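Carbohydrate-binding protein (Flavonifractor plautii, PDB 6N1B) probably removes the acetyl group from the N-acetylgalactosamine of blood group A antigens and here holds blood group B trisaccharide in its carbohydrate pocket. Local coordinates at residues 58-63 against 68-73; 377-380 against 385-388; 257-262 against 268-273; 208-213 against 282-287. All coordinates share one frame; numbering follows the deposited sequence.

Contact 1 of 4, residues 58-63 against 68-73; sequences VVLEEP and RYWAVY
Val58 and Trp70 form a hydrogen-bonded antiparallel pair, an example of how a strand stays zipped to its neighbour until the chain turns a corner. Val58 N donates to Trp70 O at 2.7 Å, nearly straight at 176°, and Trp70 N returns a bond to Val58 O at 3.0 Å. Val58 O also receives a CA-H...O contact from Tyr69 CA. Val59 follows in a non-hydrogen-bonded pair with Tyr69, their side chains running side by side on the other face of the sheet from those of Val58 and Trp70. With CG1 anti to the backbone N (chi1 -174°), both branches of Val59 touch the same flank of the tyrosine ring, CG2 lying 3.9 Å from Tyr69 CD2 and CG1 4.0 Å from Tyr69 CE2. Leu60 N closes the paired part on Arg68 O at 2.9 Å. At the corner, Glu61 O lies over one face of the Arg68 guanidinium, 3.6 Å from Arg68 NH1; the extended arginine chain carries the group there, after its CG has passed 4.1 Å from Pro63 CD. In the three-stranded sheet, strand 67-75 is the middle member, with 52-60 on one side and 87-91 on the other. Trp70 packs on Ile88 and Ala90 of the latter and reaches Met123 of the next sheet, which Leu60 meets at Tyr125, while Tyr69 OH is hydrogen-bonded to Arg353.

Contact 2 of 4, residues 377-380 against 385-388; sequences IQAK and RIWR
Ala379 and Ile386 mark the closest approach of two backbones that are too far apart to pair, their CA atoms 7.7 Å from each other. Segment 377-380 runs off the end of its strand while 385-388 lies in the first part of a long one, so the contact illustrates how side chains alone can join two sheets. The methyl CB of Ala379 meets the CD1 end of Ile386 at 3.9 Å. In Ile386, chi1 of -66° sets CG1 opposite the carbonyl carbon, and chi2 of -75° then turns CD1 to the alanine. Beside it, Ile377 CG2 comes to the edge of the Arg388 guanidinium, near its plane and 4.0 Å from Arg388 NH2. The arginine chain bends at chi2 (-63°) instead of running straight out, and its NH1 is hydrogen-bonded to Asp49 O, which would help to fix the rotation of the group beside the isoleucine. Within the first segment, Lys380 NZ folds back to donate to Gln378 O at 2.7 Å. Strand 375-378 pairs with 367-369 in a small two-stranded sheet, where Ile377 packs on Val368. Strand 385-395 belongs to a four-stranded sheet, between 30-31 and 351-361.

Contact 3 of 4, residues 257-262 against 268-273; sequences GFLGLD and LAPWHQ. With CA (calcium ion), chain C; GLA (alpha-D-galactopyranose), chain B.
Leu259 and Leu268 bring a loop and the start of a strand within 5.9 Å, CA to CA, where Leu268 N donates to Gly260 O at 3.0 Å and the segments run 131° apart. Leu259 CD1 reaches Ala269 C at 3.6 Å and sits against the Pro270 ring. Phe258, its CG opposite the backbone N (chi1 -171°), presents the edge of its ring to Gln273 CB; its CE2 meets Pro270 CB at 4.0 Å. On the ligand side, Trp271 CH2 is 3.6 Å from O5 of the alpha-D-galactopyranose, met at the ring edge, and His272 NE2 binds calcium at 2.1 Å. His272 ND1 donates to Trp271 O at 2.7 Å, the oxygen in the imidazole plane but the donor above the carbonyl plane; with the metal bond this would hold the ring's rotation. Asp120 and waters complete the metal site. Trp271 and His272 form a classic beta bulge opposite Gln289 of strand 283-291, and Phe258 and Pro270 both pack on Val238 of strand 237-243.

Contact 4 of 4, residues 208-213 against 282-287; sequences TIVYDD and KEFVCI
Asp212 OD2 forms a salt bridge with Arg215 NE and also touches the ring of Phe284, approaching CZ at 3.8 Å in the plane of the ring. Lying near that plane, it meets the ring edge, where the C-H groups carry partial positive charge; the carboxylate itself is turned 62° from the ring. Asp212 OD1 accepts a hydrogen bond from Phe214 N, which leaves the carboxylate tied at both oxygens to the turn just beyond its strand. Val210, two residues earlier, adds an apolar touch at the same edge: its CG1 lies 4.0 Å from Phe284 CE2. A chi1 of -59° keeps the Phe284 ring on the backbone-N side of the residue, and its CE2-CZ edge faces Val210 and Asp212. This is a junction between separate antiparallel sheets, consistent with adjacent blades of a five-bladed beta-propeller, and the backbones stay 9.2 Å apart at Val210 CA and Phe284 CA. Strand 207-212 is an edge strand of its sheet, whereas 283-291 runs between 269-278 and 300-306. A G1 beta bulge, with Lys282 and Glu283 facing Val278, marks the start of that strand. Tyr277 of strand 269-278 touches Val210 and packs edge-to-face with Phe284.

Contact 1 comes first along the chain; contact 3 falls between the two segments of contact 4, and contact 2 comes last. Contacts 3 and 4 share the sheet holding strands 269-278 and 283-291, lie about 16 Å apart between centres, and touch where Phe258 CZ meets Cys286 SG at 3.6 Å. Contact 1 is also about 16 Å from contact 4, but in a third sheet, that of strands 52-60, 67-75 and 87-91. Contact 2 stands apart, its centre about 34 Å from that of contact 4 across the chain's middle. Contact 1 thus pairs two strands within one sheet, contact 4 bridges two others, and contact 3 places calcium- and glycan-binding residues on strand 269-278.

Contact 1 of 4, residues 58-63 against 68-73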
loop_
_atom_site.group_PDB
_atom_site.type_symbol
_atom_site.label_atom_id
_atom_site.label_comp_id
_atom_site.label_asym_id
_atom_site.label_seq_id
_atom_site.Cartn_x
_atom_site.Cartn_y
_atom_site.Cartn_z
ATOM N N VAL A 58 6.973 -5.599 3.309
ATOM C CA VAL A 58 7.759 -6.657 2.705
ATOM C C VAL A 58 8.227 -7.595 3.835
ATOM O O VAL A 58 8.828 -7.114 4.785
ATOM C CB VAL A 58 8.967 -6.098 1.940
ATOM C CG1 VAL A 58 9.826 -7.253 1.426
ATOM C CG2 VAL A 58 8.571 -5.160 0.785
ATOM N N VAL A 59 7.845 -8.859 3.700
ATOM C CA VAL A 59 8.260 -9.896 4.655
ATOM C C VAL A 59 9.251 -10.835 3.984
ATOM O O VAL A 59 8.888 -11.474 3.010
ATOM C CB VAL A 59 7.049 -10.708 5.226
ATOM C CG1 VAL A 59 7.532 -11.666 6.332
ATOM C CG2 VAL A 59 6.004 -9.746 5.742
ATOM N N LEU A 60 10.438 -10.992 4.522
ATOM C CA LEU A 60 11.487 -11.818 3.950
ATOM C C LEU A 60 11.771 -13.031 4.837
ATOM O O LEU A 60 11.609 -12.959 6.025
ATOM C CB LEU A 60 12.741 -10.960 3.899
ATOM C CG LEU A 60 12.671 -9.701 3.146
ATOM C CD1 LEU A 60 13.957 -8.871 3.345
ATOM C CD2 LEU A 60 12.372 -9.861 1.649
ATOM N N GLU A 61 12.339 -14.047 4.160
ATOM C CA GLU A 61 12.742 -15.253 4.727
ATOM C C GLU A 61 13.979 -15.139 5.646
ATOM O O GLU A 61 14.165 -15.814 6.699
ATOM C CB GLU A 61 13.021 -16.273 3.478
ATOM C CG GLU A 61 12.443 -15.778 2.114
ATOM C CD GLU A 61 13.225 -14.568 1.508
ATOM O OE1 GLU A 61 14.541 -14.584 1.635
ATOM O OE2 GLU A 61 12.543 -13.662 0.919
ATOM N N GLU A 62 14.824 -14.245 5.227
ATOM C CA GLU A 62 16.108 -13.959 5.873
ATOM C C GLU A 62 16.260 -12.476 5.970
ATOM O O GLU A 62 15.741 -11.705 5.157
ATOM C CB GLU A 62 17.205 -14.537 4.999
ATOM C CG GLU A 62 17.228 -16.057 4.860
ATOM C CD GLU A 62 18.137 -16.511 3.746
ATOM O OE1 GLU A 62 18.830 -15.746 3.147
ATOM O OE2 GLU A 62 18.065 -17.717 3.540
ATOM N N PRO A 63 16.915 -11.998 7.028
ATOM C CA PRO A 63 17.063 -10.533 7.218
ATOM C C PRO A 63 17.804 -9.810 6.117
ATOM O O PRO A 63 18.703 -10.365 5.531
ATOM C CB PRO A 63 17.727 -10.393 8.572
ATOM C CG PRO A 63 18.449 -11.669 8.815
ATOM C CD PRO A 63 17.674 -12.756 8.063
ATOM N N ARG A 68 13.874 -8.709 8.989
ATOM C CA ARG A 68 13.096 -9.496 8.058
ATOM C C ARG A 68 11.828 -8.747 7.586
ATOM O O ARG A 68 11.230 -9.147 6.563
ATOM C CB ARG A 68 12.600 -10.851 8.686
ATOM C CG ARG A 68 13.753 -11.792 8.903
ATOM C CD ARG A 68 13.141 -13.160 9.375
ATOM N NE ARG A 68 14.119 -14.001 10.041
ATOM C CZ ARG A 68 13.847 -15.289 10.348
ATOM N NH1 ARG A 68 12.660 -15.847 9.996
ATOM N NH2 ARG A 68 14.752 -15.952 11.060
ATOM N N TYR A 69 11.409 -7.662 8.271
ATOM C CA TYR A 69 10.223 -6.888 7.873
ATOM C C TYR A 69 10.666 -5.499 7.555
ATOM O O TYR A 69 11.347 -4.791 8.329
ATOM C CB TYR A 69 9.215 -6.805 8.964
ATOM C CG TYR A 69 8.667 -8.101 9.478
ATOM C CD1 TYR A 69 9.352 -8.909 10.382
ATOM C CD2 TYR A 69 7.361 -8.568 9.187
ATOM C CE1 TYR A 69 8.803 -10.047 10.945
ATOM C CE2 TYR A 69 6.778 -9.648 9.728
ATOM C CZ TYR A 69 7.516 -10.411 10.615
ATOM O OH TYR A 69 6.914 -11.504 11.216
ATOM N N TRP A 70 10.202 -5.004 6.382
ATOM C CA TRP A 70 10.444 -3.611 5.914
ATOM C C TRP A 70 9.110 -3.040 5.494
ATOM O O TRP A 70 8.348 -3.790 4.819
ATOM C CB TRP A 70 11.442 -3.578 4.772
ATOM C CG TRP A 70 12.832 -3.861 5.298
ATOM C CD1 TRP A 70 13.399 -5.081 5.610
ATOM C CD2 TRP A 70 13.769 -2.852 5.701
ATOM N NE1 TRP A 70 14.613 -4.860 6.195
ATOM C CE2 TRP A 70 14.901 -3.526 6.242
ATOM C CE3 TRP A 70 13.807 -1.468 5.641
ATOM C CZ2 TRP A 70 16.012 -2.825 6.756
ATOM C CZ3 TRP A 70 14.928 -0.779 6.095
ATOM C CH2 TRP A 70 15.995 -1.465 6.638
ATOM N N ALA A 71 8.813 -1.792 5.831
ATOM C CA ALA A 71 7.579 -1.194 5.417
ATOM C C ALA A 71 7.857 0.194 4.873
ATOM O O ALA A 71 8.643 0.968 5.422
ATOM C CB ALA A 71 6.535 -1.165 6.540
ATOM N N VAL A 72 7.089 0.544 3.822
ATOM C CA VAL A 72 6.952 1.948 3.397
ATOM C C VAL A 72 5.529 2.403 3.715
ATOM O O VAL A 72 4.614 1.567 3.750
ATOM C CB VAL A 72 7.301 2.075 1.902
ATOM C CG1 VAL A 72 6.279 1.347 0.977
ATOM C CG2 VAL A 72 7.492 3.581 1.477
ATOM N N TYR A 73 5.354 3.668 3.999
ATOM C CA TYR A 73 4.058 4.168 4.366
ATOM C C TYR A 73 4.090 5.687 4.174
ATOM O O TYR A 73 5.132 6.291 3.871
ATOM C CB TYR A 73 3.724 3.827 5.851
ATOM C CG TYR A 73 4.661 4.437 6.858
ATOM C CD1 TYR A 73 5.965 3.939 7.035
ATOM C CD2 TYR A 73 4.329 5.537 7.567
ATOM C CE1 TYR A 73 6.836 4.534 7.876
ATOM C CE2 TYR A 73 5.245 6.169 8.447
ATOM C CZ TYR A 73 6.463 5.615 8.585
ATOM O OH TYR A 73 7.384 6.188 9.455
#

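Contact 2 of 4, residues 377-380 against 385-388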
loop_
_atom_site.group_PDB
_atom_site.type_symbol
_atom_site.label_atom_id
_atom_site.label_comp_id
_atom_site.label_asym_id
_atom_site.label_seq_id
_atom_site.Cartn_x
_atom_site.Cartn_y
_atom_site.Cartn_z
ATOM N N ILE A 377 -5.131 10.071 23.762
ATOM C CA ILE A 377 -4.763 11.001 22.738
ATOM C C ILE A 377 -5.867 12.012 22.596
ATOM O O ILE A 377 -7.027 11.667 22.345
ATOM C CB ILE A 377 -4.487 10.240 21.394
ATOM C CG1 ILE A 377 -3.295 9.071 21.280
ATOM C CG2 ILE A 377 -4.263 11.322 20.238
ATOM C CD1 ILE A 377 -2.136 9.522 21.879
ATOM N N GLN A 378 -5.460 13.274 22.636
ATOM C CA GLN A 378 -6.360 14.329 22.273
ATOM C C GLN A 378 -6.304 14.650 20.762
ATOM O O GLN A 378 -5.326 15.205 20.312
ATOM C CB GLN A 378 -5.917 15.610 23.045
ATOM C CG GLN A 378 -6.601 16.896 22.825
ATOM C CD GLN A 378 -8.002 16.783 23.226
ATOM O OE1 GLN A 378 -8.904 16.502 22.410
ATOM N NE2 GLN A 378 -8.222 16.786 24.515
ATOM N N ALA A 379 -7.345 14.282 20.030
ATOM C CA ALA A 379 -7.439 14.752 18.648
ATOM C C ALA A 379 -7.558 16.240 18.644
ATOM O O ALA A 379 -8.146 16.817 19.550
ATOM C CB ALA A 379 -8.467 14.055 17.874
ATOM N N LYS A 380 -7.042 16.911 17.588
ATOM C CA LYS A 380 -6.939 18.341 17.543
ATOM C C LYS A 380 -8.018 18.981 16.700
ATOM O O LYS A 380 -8.949 18.322 16.158
ATOM C CB LYS A 380 -5.501 18.761 17.164
ATOM C CG LYS A 380 -4.295 18.090 17.914
ATOM C CD LYS A 380 -4.298 18.271 19.328
ATOM C CE LYS A 380 -2.933 17.779 20.056
ATOM N NZ LYS A 380 -3.372 16.970 21.101
ATOM N N ARG A 385 -11.002 13.666 10.939
ATOM C CA ARG A 385 -10.878 12.229 11.092
ATOM C C ARG A 385 -9.410 11.992 11.551
ATOM O O ARG A 385 -8.626 12.940 11.532
ATOM C CB ARG A 385 -11.098 11.566 9.667
ATOM C CG ARG A 385 -12.445 11.864 9.074
ATOM C CD ARG A 385 -12.670 11.171 7.747
ATOM N NE ARG A 385 -14.007 11.522 7.274
ATOM C CZ ARG A 385 -14.339 11.728 6.024
ATOM N NH1 ARG A 385 -13.495 11.638 5.023
ATOM N NH2 ARG A 385 -15.585 12.164 5.827
ATOM N N ILE A 386 -9.156 10.773 11.972
ATOM C CA ILE A 386 -7.809 10.375 12.378
ATOM C C ILE A 386 -7.420 9.149 11.554
ATOM O O ILE A 386 -8.170 8.223 11.362
ATOM C CB ILE A 386 -7.725 10.044 13.881
ATOM C CG1 ILE A 386 -7.954 11.258 14.754
ATOM C CG2 ILE A 386 -6.399 9.395 14.262
ATOM C CD1 ILE A 386 -6.792 12.255 14.822
ATOM N N TRP A 387 -6.179 9.185 11.058
ATOM C CA TRP A 387 -5.601 8.147 10.197
ATOM C C TRP A 387 -4.625 7.272 10.986
ATOM O O TRP A 387 -3.621 7.833 11.515
ATOM C CB TRP A 387 -4.828 8.751 9.009
ATOM C CG TRP A 387 -5.539 9.764 8.155
ATOM C CD1 TRP A 387 -5.880 11.007 8.482
ATOM C CD2 TRP A 387 -5.954 9.574 6.764
ATOM N NE1 TRP A 387 -6.445 11.702 7.391
ATOM C CE2 TRP A 387 -6.522 10.804 6.334
ATOM C CE3 TRP A 387 -5.868 8.524 5.895
ATOM C CZ2 TRP A 387 -6.974 11.012 5.048
ATOM C CZ3 TRP A 387 -6.393 8.688 4.586
ATOM C CH2 TRP A 387 -6.922 9.930 4.205
ATOM N N ARG A 388 -4.810 5.957 10.996
ATOM C CA ARG A 388 -3.837 5.057 11.610
ATOM C C ARG A 388 -3.690 3.761 10.798
ATOM O O ARG A 388 -4.492 3.439 9.895
ATOM C CB ARG A 388 -4.331 4.608 13.039
ATOM C CG ARG A 388 -4.586 5.675 14.072
ATOM C CD ARG A 388 -3.341 6.465 14.464
ATOM N NE ARG A 388 -3.730 7.386 15.516
ATOM C CZ ARG A 388 -3.023 8.406 15.930
ATOM N NH1 ARG A 388 -1.822 8.682 15.391
ATOM N NH2 ARG A 388 -3.511 9.193 16.908
#

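Contact 3 of 4, residues 257-262 against 268-273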
loop_
_atom_site.group_PDB
_atom_site.type_symbol
_atom_site.label_atom_id
_atom_site.label_comp_id
_atom_site.label_asym_id
_atom_site.label_seq_id
_atom_site.Cartn_x
_atom_site.Cartn_y
_atom_site.Cartn_z
ATOM N N GLY A 257 -12.673 -8.761 -14.539
ATOM C CA GLY A 257 -13.262 -9.473 -13.417
ATOM C C GLY A 257 -12.710 -9.020 -12.064
ATOM O O GLY A 257 -12.893 -9.844 -11.123
ATOM N N PHE A 258 -12.111 -7.865 -11.932
ATOM C CA PHE A 258 -11.385 -7.515 -10.704
ATOM C C PHE A 258 -12.223 -7.643 -9.492
ATOM O O PHE A 258 -11.767 -8.286 -8.479
ATOM C CB PHE A 258 -10.788 -6.117 -10.885
ATOM C CG PHE A 258 -9.844 -5.721 -9.783
ATOM C CD1 PHE A 258 -8.654 -6.395 -9.618
ATOM C CD2 PHE A 258 -10.185 -4.715 -8.875
ATOM C CE1 PHE A 258 -7.749 -6.053 -8.622
ATOM C CE2 PHE A 258 -9.279 -4.376 -7.871
ATOM C CZ PHE A 258 -8.093 -5.006 -7.747
ATOM N N LEU A 259 -13.422 -7.096 -9.499
ATOM C CA LEU A 259 -14.342 -7.176 -8.391
ATOM C C LEU A 259 -15.731 -7.628 -8.866
ATOM O O LEU A 259 -16.035 -7.456 -10.068
ATOM C CB LEU A 259 -14.505 -5.865 -7.661
ATOM C CG LEU A 259 -13.238 -5.397 -6.928
ATOM C CD1 LEU A 259 -13.299 -3.852 -6.700
ATOM C CD2 LEU A 259 -13.062 -6.123 -5.581
ATOM N N GLY A 260 -16.511 -8.158 -7.990
ATOM C CA GLY A 260 -17.814 -8.677 -8.279
ATOM C C GLY A 260 -18.921 -7.986 -7.485
ATOM O O GLY A 260 -18.850 -6.792 -7.221
ATOM N N LEU A 261 -19.929 -8.826 -7.195
ATOM C CA LEU A 261 -21.087 -8.330 -6.465
ATOM C C LEU A 261 -20.903 -8.498 -4.944
ATOM O O LEU A 261 -20.321 -9.492 -4.507
ATOM C CB LEU A 261 -22.305 -9.053 -6.947
ATOM C CG LEU A 261 -22.582 -9.062 -8.496
ATOM C CD1 LEU A 261 -23.947 -9.677 -8.813
ATOM C CD2 LEU A 261 -22.417 -7.718 -9.131
ATOM N N ASP A 262 -21.522 -7.553 -4.208
ATOM C CA ASP A 262 -21.546 -7.643 -2.764
ATOM C C ASP A 262 -22.767 -8.434 -2.291
ATOM O O ASP A 262 -23.454 -9.086 -3.084
ATOM C CB ASP A 262 -21.449 -6.234 -2.152
ATOM C CG ASP A 262 -22.691 -5.352 -2.346
ATOM O OD1 ASP A 262 -23.721 -5.920 -2.790
ATOM O OD2 ASP A 262 -22.550 -4.193 -1.945
ATOM N N LEU A 268 -19.120 -3.856 -7.037
ATOM C CA LEU A 268 -18.071 -3.119 -6.309
ATOM C C LEU A 268 -17.102 -2.493 -7.266
ATOM O O LEU A 268 -16.772 -3.057 -8.324
ATOM C CB LEU A 268 -17.351 -4.123 -5.344
ATOM C CG LEU A 268 -18.252 -4.643 -4.203
ATOM C CD1 LEU A 268 -17.709 -5.940 -3.724
ATOM C CD2 LEU A 268 -18.263 -3.595 -3.147
ATOM N N ALA A 269 -16.559 -1.345 -6.887
ATOM C CA ALA A 269 -15.587 -0.611 -7.665
ATOM C C ALA A 269 -14.307 -0.416 -6.866
ATOM O O ALA A 269 -14.346 -0.293 -5.632
ATOM C CB ALA A 269 -16.132 0.768 -8.042
ATOM N N PRO A 270 -13.167 -0.370 -7.554
ATOM C CA PRO A 270 -11.900 -0.272 -6.868
ATOM C C PRO A 270 -11.626 1.162 -6.410
ATOM O O PRO A 270 -11.906 2.135 -7.078
ATOM C CB PRO A 270 -10.862 -0.678 -7.920
ATOM C CG PRO A 270 -11.544 -0.268 -9.246
ATOM C CD PRO A 270 -13.006 -0.543 -8.978
ATOM N N TRP A 271 -10.895 1.250 -5.267
ATOM C CA TRP A 271 -10.195 2.478 -4.890
ATOM C C TRP A 271 -8.706 2.301 -4.823
ATOM O O TRP A 271 -7.926 2.947 -5.556
ATOM C CB TRP A 271 -10.722 3.128 -3.543
ATOM C CG TRP A 271 -9.986 4.393 -3.187
ATOM C CD1 TRP A 271 -9.200 4.595 -2.047
ATOM C CD2 TRP A 271 -9.841 5.578 -3.994
ATOM N NE1 TRP A 271 -8.676 5.829 -2.087
ATOM C CE2 TRP A 271 -9.049 6.488 -3.242
ATOM C CE3 TRP A 271 -10.415 6.021 -5.207
ATOM C CZ2 TRP A 271 -8.709 7.723 -3.676
ATOM C CZ3 TRP A 271 -10.077 7.294 -5.634
ATOM C CH2 TRP A 271 -9.238 8.152 -4.912
ATOM N N HIS A 272 -8.217 1.418 -3.935
ATOM C CA HIS A 272 -6.802 1.200 -3.694
ATOM C C HIS A 272 -6.616 -0.315 -3.534
ATOM O O HIS A 272 -7.561 -1.046 -3.219
ATOM C CB HIS A 272 -6.284 1.968 -2.470
ATOM C CG HIS A 272 -5.937 3.371 -2.635
ATOM N ND1 HIS A 272 -6.339 4.166 -3.685
ATOM C CD2 HIS A 272 -5.180 4.174 -1.831
ATOM C CE1 HIS A 272 -5.801 5.383 -3.537
ATOM N NE2 HIS A 272 -5.086 5.432 -2.431
ATOM N N GLN A 273 -5.387 -0.819 -3.728
ATOM C CA GLN A 273 -5.177 -2.283 -3.728
ATOM C C GLN A 273 -3.710 -2.645 -3.505
ATOM O O GLN A 273 -2.825 -1.840 -3.759
ATOM C CB GLN A 273 -5.642 -2.908 -5.046
ATOM C CG GLN A 273 -4.964 -2.321 -6.304
ATOM C CD GLN A 273 -5.522 -0.987 -6.789
ATOM O OE1 GLN A 273 -6.771 -0.777 -6.773
ATOM N NE2 GLN A 273 -4.617 -0.073 -7.248
HETATM CA CA CA C . -4.018 7.130 -1.834
HETATM C C1 GLA B . -7.583 11.252 -2.169
HETATM C C2 GLA B . -6.180 10.557 -2.190
HETATM C C3 GLA B . -5.201 11.414 -3.009
HETATM C C4 GLA B . -5.754 11.727 -4.447
HETATM C C5 GLA B . -7.221 12.252 -4.355
HETATM C C6 GLA B . -7.905 12.240 -5.661
HETATM O O2 GLA B . -5.739 10.487 -0.783
HETATM O O3 GLA B . -3.711 10.749 -3.025
HETATM O O4 GLA B . -5.672 10.533 -5.131
HETATM O O5 GLA B . -8.084 11.332 -3.553
HETATM O O6 GLA B . -9.275 12.829 -5.613
HETATM O O HOH W 1 -5.485 8.194 -0.988
HETATM O O HOH W 2 -3.392 6.266 0.036
HETATM O O HOH W 3 -3.332 9.035 -1.125
HETATM O O HOH W 4 -4.423 7.962 -3.766
#

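Contact 4 of 4, residues 208-213 against 282-287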
loop_
_atom_site.group_PDB
_atom_site.type_symbol
_atom_site.label_atom_id
_atom_site.label_comp_id
_atom_site.label_asym_id
_atom_site.label_seq_id
_atom_site.Cartn_x
_atom_site.Cartn_y
_atom_site.Cartn_z
ATOM N N THR A 208 0.751 -1.120 -7.340
ATOM C CA THR A 208 1.180 -2.262 -6.551
ATOM C C THR A 208 1.951 -3.151 -7.486
ATOM O O THR A 208 1.451 -3.483 -8.593
ATOM C CB THR A 208 0.012 -2.913 -5.790
ATOM O OG1 THR A 208 0.445 -4.068 -5.099
ATOM C CG2 THR A 208 -1.140 -3.334 -6.656
ATOM N N ILE A 209 3.151 -3.566 -7.088
ATOM C CA ILE A 209 4.097 -4.291 -7.940
ATOM C C ILE A 209 4.387 -5.686 -7.433
ATOM O O ILE A 209 4.542 -5.886 -6.223
ATOM C CB ILE A 209 5.388 -3.437 -8.056
ATOM C CG1 ILE A 209 5.174 -2.088 -8.677
ATOM C CG2 ILE A 209 6.439 -4.227 -8.872
ATOM C CD1 ILE A 209 4.574 -0.961 -7.805
ATOM N N VAL A 210 4.449 -6.628 -8.334
ATOM C CA VAL A 210 4.859 -8.020 -8.091
ATOM C C VAL A 210 5.798 -8.422 -9.201
ATOM O O VAL A 210 5.600 -8.121 -10.368
ATOM C CB VAL A 210 3.635 -8.976 -8.066
ATOM C CG1 VAL A 210 4.048 -10.465 -8.049
ATOM C CG2 VAL A 210 2.727 -8.662 -6.927
ATOM N N TYR A 211 6.861 -9.142 -8.818
ATOM C CA TYR A 211 7.684 -9.887 -9.794
ATOM C C TYR A 211 7.132 -11.230 -10.027
ATOM O O TYR A 211 7.012 -12.054 -9.145
ATOM C CB TYR A 211 9.142 -9.960 -9.317
ATOM C CG TYR A 211 9.972 -10.676 -10.409
ATOM C CD1 TYR A 211 10.342 -9.968 -11.532
ATOM C CD2 TYR A 211 10.364 -11.998 -10.299
ATOM C CE1 TYR A 211 11.087 -10.576 -12.557
ATOM C CE2 TYR A 211 11.130 -12.624 -11.275
ATOM C CZ TYR A 211 11.442 -11.933 -12.397
ATOM O OH TYR A 211 12.204 -12.475 -13.415
ATOM N N ASP A 212 6.681 -11.479 -11.299
ATOM C CA ASP A 212 6.206 -12.766 -11.737
ATOM C C ASP A 212 7.455 -13.638 -12.168
ATOM O O ASP A 212 8.046 -13.327 -13.212
ATOM C CB ASP A 212 5.224 -12.595 -12.890
ATOM C CG ASP A 212 4.728 -13.879 -13.577
ATOM O OD1 ASP A 212 5.369 -14.871 -13.534
ATOM O OD2 ASP A 212 3.596 -13.789 -14.239
ATOM N N ASP A 213 7.803 -14.593 -11.347
ATOM C CA ASP A 213 8.951 -15.460 -11.593
ATOM C C ASP A 213 8.669 -16.602 -12.577
ATOM O O ASP A 213 9.582 -17.386 -12.814
ATOM C CB ASP A 213 9.474 -15.983 -10.249
ATOM C CG ASP A 213 10.899 -16.494 -10.276
ATOM O OD1 ASP A 213 11.717 -16.229 -11.210
ATOM O OD2 ASP A 213 11.158 -17.167 -9.264
ATOM N N LYS A 282 -0.493 -21.045 -5.833
ATOM C CA LYS A 282 -0.313 -21.037 -7.292
ATOM C C LYS A 282 -1.169 -19.957 -7.901
ATOM O O LYS A 282 -1.755 -20.147 -8.999
ATOM C CB LYS A 282 -0.502 -22.375 -7.876
ATOM C CG LYS A 282 0.490 -23.445 -7.338
ATOM C CD LYS A 282 0.145 -24.861 -7.947
ATOM C CE LYS A 282 1.348 -25.749 -8.145
ATOM N NZ LYS A 282 1.302 -26.766 -7.100
ATOM N N GLU A 283 -1.270 -18.782 -7.282
ATOM C CA GLU A 283 -2.092 -17.696 -7.793
ATOM C C GLU A 283 -1.717 -16.375 -7.266
ATOM O O GLU A 283 -1.019 -16.257 -6.224
ATOM C CB GLU A 283 -3.582 -17.922 -7.576
ATOM C CG GLU A 283 -3.983 -17.825 -6.166
ATOM C CD GLU A 283 -5.389 -18.308 -5.785
ATOM O OE1 GLU A 283 -6.204 -18.621 -6.655
ATOM O OE2 GLU A 283 -5.629 -18.262 -4.491
ATOM N N PHE A 284 -2.153 -15.335 -7.986
ATOM C CA PHE A 284 -2.118 -13.972 -7.486
ATOM C C PHE A 284 -3.340 -13.753 -6.576
ATOM O O PHE A 284 -4.440 -14.238 -6.855
ATOM C CB PHE A 284 -2.104 -12.929 -8.623
ATOM C CG PHE A 284 -0.971 -13.046 -9.564
ATOM C CD1 PHE A 284 -0.976 -13.923 -10.636
ATOM C CD2 PHE A 284 0.133 -12.235 -9.422
ATOM C CE1 PHE A 284 0.136 -14.036 -11.509
ATOM C CE2 PHE A 284 1.235 -12.296 -10.249
ATOM C CZ PHE A 284 1.240 -13.207 -11.288
ATOM N N VAL A 285 -3.069 -13.008 -5.489
ATOM C CA VAL A 285 -4.074 -12.648 -4.504
ATOM C C VAL A 285 -4.031 -11.175 -4.305
ATOM O O VAL A 285 -2.991 -10.583 -4.206
ATOM C CB VAL A 285 -3.857 -13.448 -3.194
ATOM C CG1 VAL A 285 -4.933 -13.070 -2.175
ATOM C CG2 VAL A 285 -3.843 -14.957 -3.447
ATOM N N CYS A 286 -5.245 -10.553 -4.244
ATOM C CA CYS A 286 -5.323 -9.091 -4.069
ATOM C C CYS A 286 -6.354 -8.760 -2.969
ATOM O O CYS A 286 -7.432 -9.322 -2.903
ATOM C CB CYS A 286 -5.769 -8.477 -5.422
ATOM S SG CYS A 286 -6.111 -6.681 -5.292
ATOM N N ILE A 287 -5.890 -7.820 -2.127
ATOM C CA ILE A 287 -6.808 -7.177 -1.194
ATOM C C ILE A 287 -7.121 -5.818 -1.773
ATOM O O ILE A 287 -6.252 -4.959 -1.930
ATOM C CB ILE A 287 -6.141 -7.080 0.240
ATOM C CG1 ILE A 287 -6.021 -8.431 0.825
ATOM C CG2 ILE A 287 -6.998 -6.198 1.092
ATOM C CD1 ILE A 287 -5.465 -8.457 2.243
#